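PDB 5T3O: ribose-phosphate pyrophosphokinase from Thermus thermophilus, which probably makes phosphoribosyl pyrophosphate (PRPP) by transferring the pyrophosphoryl group of ATP to the 1-hydroxyl of ribose 5-phosphate. Local coordinates for residues 3-8 with 49-54; 40-45 with 69-74; 80-85 with 119-124; 113-118 with 134-139. All coordinates share one frame; numbering follows the deposited sequence.

Overall arrangement
Contacts 1 and 3 are parallel strand pairs of one five-stranded sheet. Strands 50-54 and 82-87 are neighbours in it, so the two contacts adjoin, linked by the Asp50-Arg82 salt bridge. Contact 2 lays strand 38-42 on helix 61-77, whose Val72 also packs on Val83 and Ala119 of contact 3. Contact 4 joins the end of helix 106-117 to a loop. Contacts 1, 2 and 3 are buried and contact 4 partly so; all but contact 1 also meet other subunits. Backbone hydrogen bonds dominate in 1 and 3, and charged groups gather at the edge of 3. Contact 2 is apolar around one tyrosine hydroxyl, and contact 4 is mainly side-chain packing.

Contact 1: residues 3-8 with 49-54; sequences LIFSGQ and GDVFIV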
loop_
_atom_site.group_PDB
_atom_site.type_symbol
_atom_site.label_atom_id
_atom_site.label_comp_id
_atom_site.label_asym_id
_atom_site.label_seq_id
_atom_site.Cartn_x
_atom_site.Cartn_y
_atom_site.Cartn_z
ATOM N N LEU A 3 15.333 2.630 24.379
ATOM C CA LEU A 3 14.707 3.835 24.932
ATOM C C LEU A 3 13.240 3.579 25.270
ATOM O O LEU A 3 12.566 2.801 24.594
ATOM C CB LEU A 3 14.799 4.999 23.952
ATOM C CG LEU A 3 16.168 5.569 23.555
ATOM C CD1 LEU A 3 17.115 5.673 24.745
ATOM C CD2 LEU A 3 16.813 4.773 22.430
ATOM N N ILE A 4 12.758 4.247 26.317
ATOM C CA ILE A 4 11.382 4.093 26.793
ATOM C C ILE A 4 10.784 5.488 27.018
ATOM O O ILE A 4 11.456 6.396 27.506
ATOM C CB ILE A 4 11.299 3.159 28.039
ATOM C CG1 ILE A 4 9.917 3.198 28.717
ATOM C CG2 ILE A 4 12.392 3.471 29.056
ATOM C CD1 ILE A 4 8.939 2.180 28.178
ATOM N N PHE A 5 9.525 5.649 26.603
ATOM C CA PHE A 5 8.816 6.926 26.697
ATOM C C PHE A 5 7.390 6.680 27.140
ATOM O O PHE A 5 6.855 5.587 26.964
ATOM C CB PHE A 5 8.799 7.642 25.347
ATOM C CG PHE A 5 10.159 7.962 24.811
ATOM C CD1 PHE A 5 10.772 9.171 25.110
ATOM C CD2 PHE A 5 10.835 7.051 24.008
ATOM C CE1 PHE A 5 12.035 9.467 24.612
ATOM C CE2 PHE A 5 12.093 7.342 23.510
ATOM C CZ PHE A 5 12.691 8.553 23.808
ATOM N N SER A 6 6.785 7.711 27.717
ATOM C CA SER A 6 5.403 7.654 28.162
ATOM C C SER A 6 4.623 8.812 27.560
ATOM O O SER A 6 5.164 9.903 27.357
ATOM C CB SER A 6 5.342 7.751 29.690
ATOM O OG SER A 6 4.003 7.657 30.162
ATOM N N GLY A 7 3.346 8.583 27.292
ATOM C CA GLY A 7 2.418 9.697 27.119
ATOM C C GLY A 7 2.020 10.247 28.487
ATOM O O GLY A 7 2.788 10.156 29.460
ATOM N N GLN A 8 0.818 10.811 28.558
ATOM C CA GLN A 8 0.263 11.370 29.797
ATOM C C GLN A 8 -0.721 10.429 30.505
ATOM O O GLN A 8 -1.204 10.762 31.586
ATOM C CB GLN A 8 -0.442 12.697 29.489
ATOM C CG GLN A 8 0.487 13.778 28.953
ATOM C CD GLN A 8 -0.176 15.140 28.757
ATOM O OE1 GLN A 8 0.519 16.140 28.570
ATOM N NE2 GLN A 8 -1.511 15.195 28.798
ATOM N N GLY A 49 17.308 3.971 17.446
ATOM C CA GLY A 49 16.922 3.371 18.714
ATOM C C GLY A 49 15.816 2.354 18.546
ATOM O O GLY A 49 15.114 2.351 17.528
ATOM N N ASP A 50 15.669 1.491 19.552
ATOM C CA ASP A 50 14.567 0.542 19.660
ATOM C C ASP A 50 13.632 1.157 20.697
ATOM O O ASP A 50 13.860 1.023 21.907
ATOM C CB ASP A 50 15.092 -0.839 20.103
ATOM C CG ASP A 50 14.038 -1.928 20.043
ATOM O OD1 ASP A 50 13.002 -1.755 19.377
ATOM O OD2 ASP A 50 14.240 -2.997 20.651
ATOM N N VAL A 51 12.606 1.874 20.229
ATOM C CA VAL A 51 11.851 2.775 21.119
ATOM C C VAL A 51 10.516 2.156 21.486
ATOM O O VAL A 51 9.880 1.512 20.665
ATOM C CB VAL A 51 11.771 4.270 20.632
ATOM C CG1 VAL A 51 12.577 4.519 19.365
ATOM C CG2 VAL A 51 10.342 4.796 20.511
ATOM N N PHE A 52 10.128 2.342 22.743
ATOM C CA PHE A 52 8.904 1.772 23.296
ATOM C C PHE A 52 8.124 2.935 23.884
ATOM O O PHE A 52 8.675 3.720 24.648
ATOM C CB PHE A 52 9.239 0.735 24.367
ATOM C CG PHE A 52 9.887 -0.497 23.820
ATOM C CD1 PHE A 52 11.230 -0.491 23.473
ATOM C CD2 PHE A 52 9.153 -1.656 23.629
ATOM C CE1 PHE A 52 11.829 -1.620 22.943
ATOM C CE2 PHE A 52 9.748 -2.790 23.100
ATOM C CZ PHE A 52 11.090 -2.771 22.760
ATOM N N ILE A 53 6.870 3.084 23.468
ATOM C CA ILE A 53 6.053 4.214 23.893
ATOM C C ILE A 53 4.886 3.620 24.643
ATOM O O ILE A 53 4.161 2.802 24.079
ATOM C CB ILE A 53 5.581 5.075 22.698
ATOM C CG1 ILE A 53 6.786 5.682 21.978
ATOM C CG2 ILE A 53 4.662 6.196 23.170
ATOM C CD1 ILE A 53 6.505 6.086 20.545
ATOM N N VAL A 54 4.750 4.014 25.917
ATOM C CA VAL A 54 3.713 3.509 26.819
ATOM C C VAL A 54 2.512 4.450 26.859
ATOM O O VAL A 54 2.639 5.609 27.220
ATOM C CB VAL A 54 4.248 3.321 28.262
ATOM C CG1 VAL A 54 3.167 2.764 29.176
ATOM C CG2 VAL A 54 5.440 2.382 28.265
HETATM O O HOH W 1 1.797 6.293 29.858
#
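Phe5 is held to its neighbour strand through both backbone polar atoms. Its N donates to Phe52 O (2.9 Å), and its O accepts from Val54 N (2.8 Å). Further along, Gly7 N bonds Val54 O at 3.1 Å. Packing is tight on the face of Ile4 and Val54, where Ile4 CD1 meets Val54 CG2 at 3.5 Å. Helix 11-19 packs on Ile4, Ser6 and Val54 on this face, and helix 286-298 on Phe52. On the other face Phe5 CD2 lies 4.2 Å from Val51 CG2, and helix 61-77 packs over Phe5 and Ile53. The partly exposed end at Leu3 is looser. There Leu3 CD2 rests 4.0 Å from Gly49 CA; a CB on Gly49 would probably clash with it. At the opposite end a water joins the strands, donating to Ser6 OG (2.6 Å) and to Val54 O. With OG anti to N (chi1 -178°), Ser6 also donates to Gly7 O at 2.9 Å. With an alanine here, Gly7 O would probably lose its hydroxyl donor, and the water would keep only Val54 O of its two partners in this pair. The pair forms one margin, within this chain, of the N-terminal domain's parallel sheet, a phosphoribosyltransferase-like alpha/beta fold.

Contact 2: residues 40-45 with 69-74; sequences VRYEES and LMMVDA. With SO4 (sulfate ion), chain H.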
loop_
_atom_site.group_PDB
_atom_site.type_symbol
_atom_site.label_atom_id
_atom_site.label_comp_id
_atom_site.label_asym_id
_atom_site.label_seq_id
_atom_site.Cartn_x
_atom_site.Cartn_y
_atom_site.Cartn_z
ATOM N N VAL A 40 3.808 17.280 20.103
ATOM C CA VAL A 40 4.660 16.265 20.700
ATOM C C VAL A 40 6.094 16.566 20.285
ATOM O O VAL A 40 6.334 17.088 19.203
ATOM C CB VAL A 40 4.190 14.869 20.252
ATOM C CG1 VAL A 40 5.234 13.796 20.495
ATOM C CG2 VAL A 40 2.902 14.502 20.966
ATOM N N ARG A 41 7.042 16.252 21.159
ATOM C CA ARG A 41 8.450 16.538 20.905
ATOM C C ARG A 41 9.331 15.638 21.748
ATOM O O ARG A 41 9.074 15.455 22.938
ATOM C CB ARG A 41 8.769 17.994 21.220
ATOM C CG ARG A 41 10.141 18.459 20.767
ATOM C CD ARG A 41 10.312 19.944 21.044
ATOM N NE ARG A 41 11.557 20.473 20.489
ATOM C CZ ARG A 41 12.756 20.441 21.086
ATOM N NH1 ARG A 41 12.926 19.902 22.299
ATOM N NH2 ARG A 41 13.813 20.960 20.459
ATOM N N TYR A 42 10.364 15.083 21.116
ATOM C CA TYR A 42 11.383 14.320 21.823
ATOM C C TYR A 42 12.567 15.244 22.048
ATOM O O TYR A 42 13.033 15.904 21.120
ATOM C CB TYR A 42 11.810 13.092 21.018
ATOM C CG TYR A 42 10.736 12.038 20.878
ATOM C CD1 TYR A 42 10.530 11.098 21.878
ATOM C CD2 TYR A 42 9.954 11.952 19.725
ATOM C CE1 TYR A 42 9.555 10.125 21.761
ATOM C CE2 TYR A 42 8.983 10.973 19.594
ATOM C CZ TYR A 42 8.784 10.065 20.610
ATOM O OH TYR A 42 7.824 9.089 20.494
ATOM N N GLU A 43 13.052 15.279 23.283
ATOM C CA GLU A 43 14.109 16.220 23.679
ATOM C C GLU A 43 15.494 15.676 23.302
ATOM O O GLU A 43 16.377 16.443 22.903
ATOM C CB GLU A 43 14.037 16.529 25.189
ATOM C CG GLU A 43 12.635 16.727 25.789
ATOM C CD GLU A 43 11.867 17.924 25.249
ATOM O OE1 GLU A 43 11.902 18.208 24.033
ATOM O OE2 GLU A 43 11.186 18.580 26.062
ATOM N N GLU A 44 15.654 14.356 23.432
ATOM C CA GLU A 44 16.887 13.632 23.094
ATOM C C GLU A 44 16.772 12.927 21.736
ATOM O O GLU A 44 15.669 12.638 21.273
ATOM C CB GLU A 44 17.184 12.586 24.190
ATOM C CG GLU A 44 16.280 11.340 24.178
ATOM C CD GLU A 44 16.159 10.644 25.535
ATOM O OE1 GLU A 44 15.810 11.323 26.527
ATOM O OE2 GLU A 44 16.387 9.410 25.610
ATOM N N SER A 45 17.913 12.621 21.126
ATOM C CA SER A 45 17.949 11.832 19.899
ATOM C C SER A 45 17.410 10.420 20.150
ATOM O O SER A 45 17.698 9.822 21.183
ATOM C CB SER A 45 19.378 11.764 19.352
ATOM O OG SER A 45 19.437 11.038 18.134
ATOM N N LEU A 69 -0.461 8.146 18.666
ATOM C CA LEU A 69 -0.296 8.213 17.210
ATOM C C LEU A 69 0.791 9.202 16.820
ATOM O O LEU A 69 1.673 8.855 16.032
ATOM C CB LEU A 69 -1.615 8.528 16.500
ATOM C CG LEU A 69 -2.689 7.434 16.576
ATOM C CD1 LEU A 69 -4.005 7.945 16.006
ATOM C CD2 LEU A 69 -2.281 6.139 15.882
ATOM N N MET A 70 0.778 10.386 17.433
ATOM C CA MET A 70 1.782 11.421 17.154
ATOM C C MET A 70 3.204 11.037 17.603
ATOM O O MET A 70 4.189 11.322 16.894
ATOM C CB MET A 70 1.392 12.770 17.778
ATOM C CG MET A 70 0.225 13.467 17.089
ATOM S SD MET A 70 -0.333 14.945 17.973
ATOM C CE MET A 70 1.045 16.044 17.754
ATOM N N MET A 71 3.305 10.411 18.772
ATOM C CA MET A 71 4.603 9.984 19.305
ATOM C C MET A 71 5.235 8.881 18.460
ATOM O O MET A 71 6.435 8.896 18.241
ATOM C CB MET A 71 4.482 9.551 20.780
ATOM C CG MET A 71 4.420 10.733 21.739
ATOM S SD MET A 71 4.354 10.283 23.485
ATOM C CE MET A 71 6.097 9.969 23.755
ATOM N N VAL A 72 4.426 7.935 18.004
ATOM C CA VAL A 72 4.879 6.894 17.074
ATOM C C VAL A 72 5.346 7.517 15.754
ATOM O O VAL A 72 6.426 7.192 15.266
ATOM C CB VAL A 72 3.781 5.833 16.828
ATOM C CG1 VAL A 72 4.124 4.915 15.658
ATOM C CG2 VAL A 72 3.559 5.006 18.087
ATOM N N ASP A 73 4.547 8.430 15.206
ATOM C CA ASP A 73 4.894 9.154 13.966
ATOM C C ASP A 73 6.161 9.989 14.108
ATOM O O ASP A 73 7.018 9.984 13.224
ATOM C CB ASP A 73 3.719 10.049 13.530
ATOM C CG ASP A 73 3.983 10.775 12.216
ATOM O OD1 ASP A 73 4.128 10.086 11.192
ATOM O OD2 ASP A 73 4.049 12.026 12.209
ATOM N N ALA A 74 6.279 10.704 15.222
ATOM C CA ALA A 74 7.460 11.518 15.495
ATOM C C ALA A 74 8.730 10.667 15.723
ATOM O O ALA A 74 9.829 11.077 15.345
ATOM C CB ALA A 74 7.204 12.423 16.691
HETATM S S SO4 H . 18.956 13.547 15.644
HETATM O O1 SO4 H . 19.323 12.123 15.676
HETATM O O2 SO4 H . 19.658 14.261 16.737
HETATM O O3 SO4 H . 19.341 14.143 14.348
HETATM O O4 SO4 H . 17.501 13.642 15.872
#
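Strand 40-42 lies across helix 69-74, with Val40 and Tyr42 directed at it; the axes approach to 8.4 Å at an angle of 40°. The strand is one arm of the antiparallel pair 28-32 and 38-42. The turn between these arms carries Phe33, Asn35 and Asn37, which bind ADP in a structure of this protein. The contact thus seats the base of a beta-hairpin on helix 61-77 of the alpha/beta domain. Val40 spreads its two methyls over neighbouring helix residues. CG1, anti to N (chi1 164°), presses on Met71 CG at 3.4 Å, tighter than usual for carbons. Its other methyl, CG2, meets Met70 CB at 3.9 Å. Tyr42 reaches past the Met71 side chain to the helix backbone. Its OH donates to Met71 O at 2.7 Å, coming from above the carbonyl plane (48° out of it). The Met71 carbonyl in turn sits at the edge of the ring. Ala74 CB also meets this ring, 3.7 Å from CE2, while Met71 CE lies 4.0 Å from CE1 on the other side of the hydroxyl. Phe5 adds an edge-to-face ring contact. Arg102 of the second subunit bonds Tyr42 O. Beyond the strand a sulfate is shared with Arg47, Arg102 of the second subunit and residues of the third, consistent with the anion-binding regulatory site of class I relatives. Ser45 OG donates to sulfate O1 at 2.7 Å.

Contact 3: residues 80-85 with 119-124; sequences AARVTA and ADRVLT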
loop_
_atom_site.group_PDB
_atom_site.type_symbol
_atom_site.label_atom_id
_atom_site.label_comp_id
_atom_site.label_asym_id
_atom_site.label_seq_id
_atom_site.Cartn_x
_atom_site.Cartn_y
_atom_site.Cartn_z
ATOM N N ALA A 80 13.990 6.471 14.417
ATOM C CA ALA A 80 14.021 5.273 15.227
ATOM C C ALA A 80 14.149 4.063 14.299
ATOM O O ALA A 80 13.542 4.030 13.226
ATOM C CB ALA A 80 12.768 5.164 16.060
ATOM N N ALA A 81 14.964 3.093 14.714
ATOM C CA ALA A 81 15.123 1.839 13.992
ATOM C C ALA A 81 13.867 0.986 14.114
ATOM O O ALA A 81 13.511 0.278 13.187
ATOM C CB ALA A 81 16.336 1.066 14.515
ATOM N N ARG A 82 13.215 1.050 15.273
ATOM C CA ARG A 82 12.002 0.296 15.530
ATOM C C ARG A 82 11.150 1.012 16.575
ATOM O O ARG A 82 11.686 1.632 17.491
ATOM C CB ARG A 82 12.369 -1.109 16.007
ATOM C CG ARG A 82 11.177 -2.033 16.182
ATOM C CD ARG A 82 11.586 -3.493 16.315
ATOM N NE ARG A 82 12.243 -3.809 17.591
ATOM C CZ ARG A 82 12.547 -5.048 17.988
ATOM N NH1 ARG A 82 13.147 -5.239 19.161
ATOM N NH2 ARG A 82 12.251 -6.108 17.227
ATOM N N VAL A 83 9.826 0.956 16.433
ATOM C CA VAL A 83 8.955 1.535 17.462
ATOM C C VAL A 83 7.821 0.589 17.831
ATOM O O VAL A 83 7.127 0.057 16.973
ATOM C CB VAL A 83 8.525 3.024 17.202
ATOM C CG1 VAL A 83 9.018 3.542 15.873
ATOM C CG2 VAL A 83 7.029 3.276 17.393
ATOM N N THR A 84 7.691 0.368 19.134
ATOM C CA THR A 84 6.673 -0.499 19.685
ATOM C C THR A 84 5.681 0.367 20.438
ATOM O O THR A 84 6.078 1.237 21.202
ATOM C CB THR A 84 7.295 -1.520 20.651
ATOM O OG1 THR A 84 8.302 -2.257 19.955
ATOM C CG2 THR A 84 6.236 -2.490 21.208
ATOM N N ALA A 85 4.402 0.136 20.189
ATOM C CA ALA A 85 3.344 0.754 20.953
ATOM C C ALA A 85 3.080 -0.142 22.158
ATOM O O ALA A 85 2.519 -1.229 22.028
ATOM C CB ALA A 85 2.093 0.901 20.101
ATOM N N ALA A 119 3.835 2.350 13.768
ATOM C CA ALA A 119 4.147 1.337 14.781
ATOM C C ALA A 119 4.608 0.060 14.102
ATOM O O ALA A 119 3.944 -0.397 13.190
ATOM C CB ALA A 119 2.925 1.042 15.638
ATOM N N ASP A 120 5.743 -0.489 14.541
ATOM C CA ASP A 120 6.257 -1.775 14.041
ATOM C C ASP A 120 5.726 -2.959 14.839
ATOM O O ASP A 120 5.663 -4.068 14.318
ATOM C CB ASP A 120 7.787 -1.797 14.088
ATOM C CG ASP A 120 8.403 -0.710 13.251
ATOM O OD1 ASP A 120 8.036 -0.589 12.060
ATOM O OD2 ASP A 120 9.247 0.042 13.775
ATOM N N ARG A 121 5.376 -2.734 16.106
ATOM C CA ARG A 121 4.760 -3.773 16.930
ATOM C C ARG A 121 3.962 -3.191 18.098
ATOM O O ARG A 121 4.080 -2.008 18.437
ATOM C CB ARG A 121 5.815 -4.781 17.449
ATOM C CG ARG A 121 7.104 -4.150 17.942
ATOM C CD ARG A 121 8.016 -5.111 18.728
ATOM N NE ARG A 121 8.358 -6.297 17.955
ATOM C CZ ARG A 121 7.808 -7.509 18.057
ATOM N NH1 ARG A 121 6.855 -7.802 18.934
ATOM N NH2 ARG A 121 8.230 -8.458 17.245
ATOM N N VAL A 122 3.144 -4.056 18.685
ATOM C CA VAL A 122 2.347 -3.731 19.841
ATOM C C VAL A 122 2.726 -4.685 20.977
ATOM O O VAL A 122 2.934 -5.879 20.756
ATOM C CB VAL A 122 0.840 -3.828 19.510
ATOM C CG1 VAL A 122 -0.024 -3.625 20.751
ATOM C CG2 VAL A 122 0.475 -2.810 18.435
ATOM N N LEU A 123 2.817 -4.124 22.186
ATOM C CA LEU A 123 2.930 -4.885 23.427
ATOM C C LEU A 123 1.731 -4.517 24.310
ATOM O O LEU A 123 1.574 -3.361 24.699
ATOM C CB LEU A 123 4.237 -4.530 24.135
ATOM C CG LEU A 123 4.919 -5.544 25.068
ATOM C CD1 LEU A 123 5.696 -4.795 26.137
ATOM C CD2 LEU A 123 3.982 -6.560 25.707
ATOM N N THR A 124 0.890 -5.500 24.624
ATOM C CA THR A 124 -0.347 -5.253 25.369
ATOM C C THR A 124 -0.668 -6.386 26.358
ATOM O O THR A 124 -0.096 -7.475 26.275
ATOM C CB THR A 124 -1.519 -5.016 24.391
ATOM O OG1 THR A 124 -2.652 -4.504 25.099
ATOM C CG2 THR A 124 -1.905 -6.299 23.643
HETATM O O HOH W 2 10.147 -6.432 15.073
#
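Val83 O is gripped by two successive backbone amides: Asp120 N donates to it at 2.9 Å, and Arg121 N adds a weak bond at 3.4 Å. The Asp120 side chain returns the hold, its OD2 accepting from Val83 N at 2.9 Å on the anti side of the carboxylate. OD1 is taken by Lys76, so both oxygens have partners. With an alanine here, Val83 N would probably lose its acceptor, and Lys76 this carboxylate. Beyond this clamp the regular parallel ladder begins. Ala85 N donates to Arg121 O at 2.8 Å, and Leu123 N donates to Ala85 O at 2.9 Å. These strands are the two ends of the beta-alpha-beta unit made by strand 82-87, helix 106-117 and strand 121-125, adjacent in the central parallel sheet. Thr84 and Arg121 run alongside each other on one face of the sheet, in the same direction. Arg121 CG sits between its own backbone N and carbonyl carbon (chi1 43°), and this brings it to 3.0 Å from Thr84 OG1, a close approach. Further out, Arg121 NE stands over a face of the Arg82 guanidinium, 4.0 Å from NH2, the planes turned 72° apart. Each cation has an anion of its own: Arg82 pairs with Asp50 and with Glu48 of the fourth subunit, Arg121 with Asp141. Ser79 of the fourth subunit also bonds Arg121. A water accepts from Arg82 NH2 at 3.0 Å and more weakly from Arg121 NE.

Contact 4: residues 113-118 with 134-139; sequences LLQTAG and GFFKIP
Gln115, in the last turn of helix 106-117, faces Ile138 of the loop that runs toward strand 140-143, their CA atoms 7.4 Å apart. The glutamine carries most of the contact. Its CG stands anti to the carbonyl carbon (chi1 -73°) and the chain runs on extended, which sends the amide across to the loop backbone at Phe136 and Lys137. On the way the Gln115 and Ile138 side chains pass alongside, running in opposite senses. Gln115 CG touches Ile138 CG2 at 3.9 Å and is 4.0 Å from CD1 of the same isoleucine. Further along, Gln115 CD lies 4.1 Å from Lys137 CB. One residue back on the helix, Leu114 CD2 meets the edge of the Phe136 ring, in its plane, 4.0 Å from CE2. The helix closes here in a Schellman motif with Gly118 as its C-prime residue. Ala119 N bonds Leu114 O at 3.1 Å, and Gly118 N makes a weak bond to Gln115 O. Gly118 has a positive phi (123°), where a CB would crowd the carbonyl oxygen of Ala117, which favours glycine. The helix leads into strand 121-125 of the parallel sheet, and from the loop Phe136 and Ile138 pack on Val122. Lys137 turns its far end away from the helix, and its NZ forms a salt bridge with Asp112 of the fifth subunit.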
loop_
_atom_site.group_PDB
_atom_site.type_symbol
_atom_site.label_atom_id
_atom_site.label_comp_id
_atom_site.label_asym_id
_atom_site.label_seq_id
_atom_site.Cartn_x
_atom_site.Cartn_y
_atom_site.Cartn_z
ATOM N N LEU A 113 -4.774 2.594 12.041
ATOM C CA LEU A 113 -4.256 3.932 12.378
ATOM C C LEU A 113 -2.863 3.883 12.993
ATOM O O LEU A 113 -2.006 4.707 12.675
ATOM C CB LEU A 113 -5.189 4.666 13.366
ATOM C CG LEU A 113 -6.313 5.585 12.850
ATOM C CD1 LEU A 113 -6.790 5.285 11.438
ATOM C CD2 LEU A 113 -7.481 5.600 13.829
ATOM N N LEU A 114 -2.672 2.953 13.919
ATOM C CA LEU A 114 -1.366 2.740 14.567
ATOM C C LEU A 114 -0.318 2.366 13.528
ATOM O O LEU A 114 0.793 2.863 13.555
ATOM C CB LEU A 114 -1.453 1.614 15.608
ATOM C CG LEU A 114 -1.486 1.829 17.134
ATOM C CD1 LEU A 114 -1.595 3.258 17.624
ATOM C CD2 LEU A 114 -2.582 0.966 17.743
ATOM N N GLN A 115 -0.684 1.472 12.624
ATOM C CA GLN A 115 0.228 1.047 11.556
ATOM C C GLN A 115 0.608 2.184 10.613
ATOM O O GLN A 115 1.779 2.313 10.258
ATOM C CB GLN A 115 -0.365 -0.126 10.777
ATOM C CG GLN A 115 -0.306 -1.393 11.596
ATOM C CD GLN A 115 -1.270 -2.455 11.147
ATOM O OE1 GLN A 115 -1.832 -2.429 10.037
ATOM N NE2 GLN A 115 -1.494 -3.396 12.023
ATOM N N THR A 116 -0.348 3.030 10.225
ATOM C CA THR A 116 0.003 4.104 9.282
ATOM C C THR A 116 0.781 5.196 10.010
ATOM O O THR A 116 1.702 5.772 9.436
ATOM C CB THR A 116 -1.182 4.623 8.433
ATOM O OG1 THR A 116 -1.984 5.516 9.183
ATOM C CG2 THR A 116 -2.007 3.476 7.919
ATOM N N ALA A 117 0.481 5.414 11.294
ATOM C CA ALA A 117 1.334 6.268 12.145
ATOM C C ALA A 117 2.800 5.807 12.207
ATOM O O ALA A 117 3.701 6.634 12.388
ATOM C CB ALA A 117 0.763 6.361 13.554
ATOM N N GLY A 118 3.023 4.497 12.079
ATOM C CA GLY A 118 4.365 3.913 11.942
ATOM C C GLY A 118 4.780 2.868 12.977
ATOM O O GLY A 118 5.965 2.527 13.050
ATOM N N GLY A 134 -5.819 -10.653 15.503
ATOM C CA GLY A 134 -5.987 -10.681 14.057
ATOM C C GLY A 134 -6.400 -9.383 13.353
ATOM O O GLY A 134 -6.479 -9.365 12.121
ATOM N N PHE A 135 -6.684 -8.325 14.121
ATOM C CA PHE A 135 -6.899 -6.981 13.584
ATOM C C PHE A 135 -5.588 -6.276 13.265
ATOM O O PHE A 135 -5.591 -5.328 12.484
ATOM C CB PHE A 135 -7.714 -6.094 14.546
ATOM C CG PHE A 135 -9.127 -6.571 14.813
ATOM C CD1 PHE A 135 -9.760 -7.515 14.015
ATOM C CD2 PHE A 135 -9.852 -6.021 15.875
ATOM C CE1 PHE A 135 -11.054 -7.920 14.282
ATOM C CE2 PHE A 135 -11.152 -6.427 16.141
ATOM C CZ PHE A 135 -11.755 -7.376 15.342
ATOM N N PHE A 136 -4.483 -6.732 13.853
ATOM C CA PHE A 136 -3.161 -6.190 13.563
ATOM C C PHE A 136 -2.429 -7.037 12.514
ATOM O O PHE A 136 -2.370 -8.249 12.641
ATOM C CB PHE A 136 -2.335 -6.119 14.847
ATOM C CG PHE A 136 -2.844 -5.109 15.833
ATOM C CD1 PHE A 136 -3.927 -5.396 16.649
ATOM C CD2 PHE A 136 -2.266 -3.853 15.915
ATOM C CE1 PHE A 136 -4.408 -4.456 17.550
ATOM C CE2 PHE A 136 -2.743 -2.910 16.811
ATOM C CZ PHE A 136 -3.814 -3.210 17.636
ATOM N N LYS A 137 -1.940 -6.395 11.450
ATOM C CA LYS A 137 -0.889 -6.952 10.569
ATOM C C LYS A 137 0.459 -7.046 11.286
ATOM O O LYS A 137 1.134 -8.046 11.188
ATOM C CB LYS A 137 -0.744 -6.097 9.293
ATOM C CG LYS A 137 0.293 -6.577 8.262
ATOM C CD LYS A 137 0.245 -8.077 7.976
ATOM C CE LYS A 137 -1.129 -8.550 7.526
ATOM N NZ LYS A 137 -1.298 -10.018 7.670
ATOM N N ILE A 138 0.849 -5.991 11.991
ATOM C CA ILE A 138 2.081 -5.997 12.787
ATOM C C ILE A 138 2.039 -6.995 13.946
ATOM O O ILE A 138 0.951 -7.360 14.402
ATOM C CB ILE A 138 2.481 -4.597 13.318
ATOM C CG1 ILE A 138 1.416 -4.019 14.278
ATOM C CG2 ILE A 138 2.835 -3.698 12.134
ATOM C CD1 ILE A 138 1.729 -2.640 14.836
ATOM N N PRO A 139 3.221 -7.440 14.420
ATOM C CA PRO A 139 3.264 -8.363 15.567
ATOM C C PRO A 139 2.729 -7.726 16.846
ATOM O O PRO A 139 3.107 -6.586 17.163
ATOM C CB PRO A 139 4.762 -8.664 15.734
ATOM C CG PRO A 139 5.381 -8.329 14.432
ATOM C CD PRO A 139 4.561 -7.227 13.838
#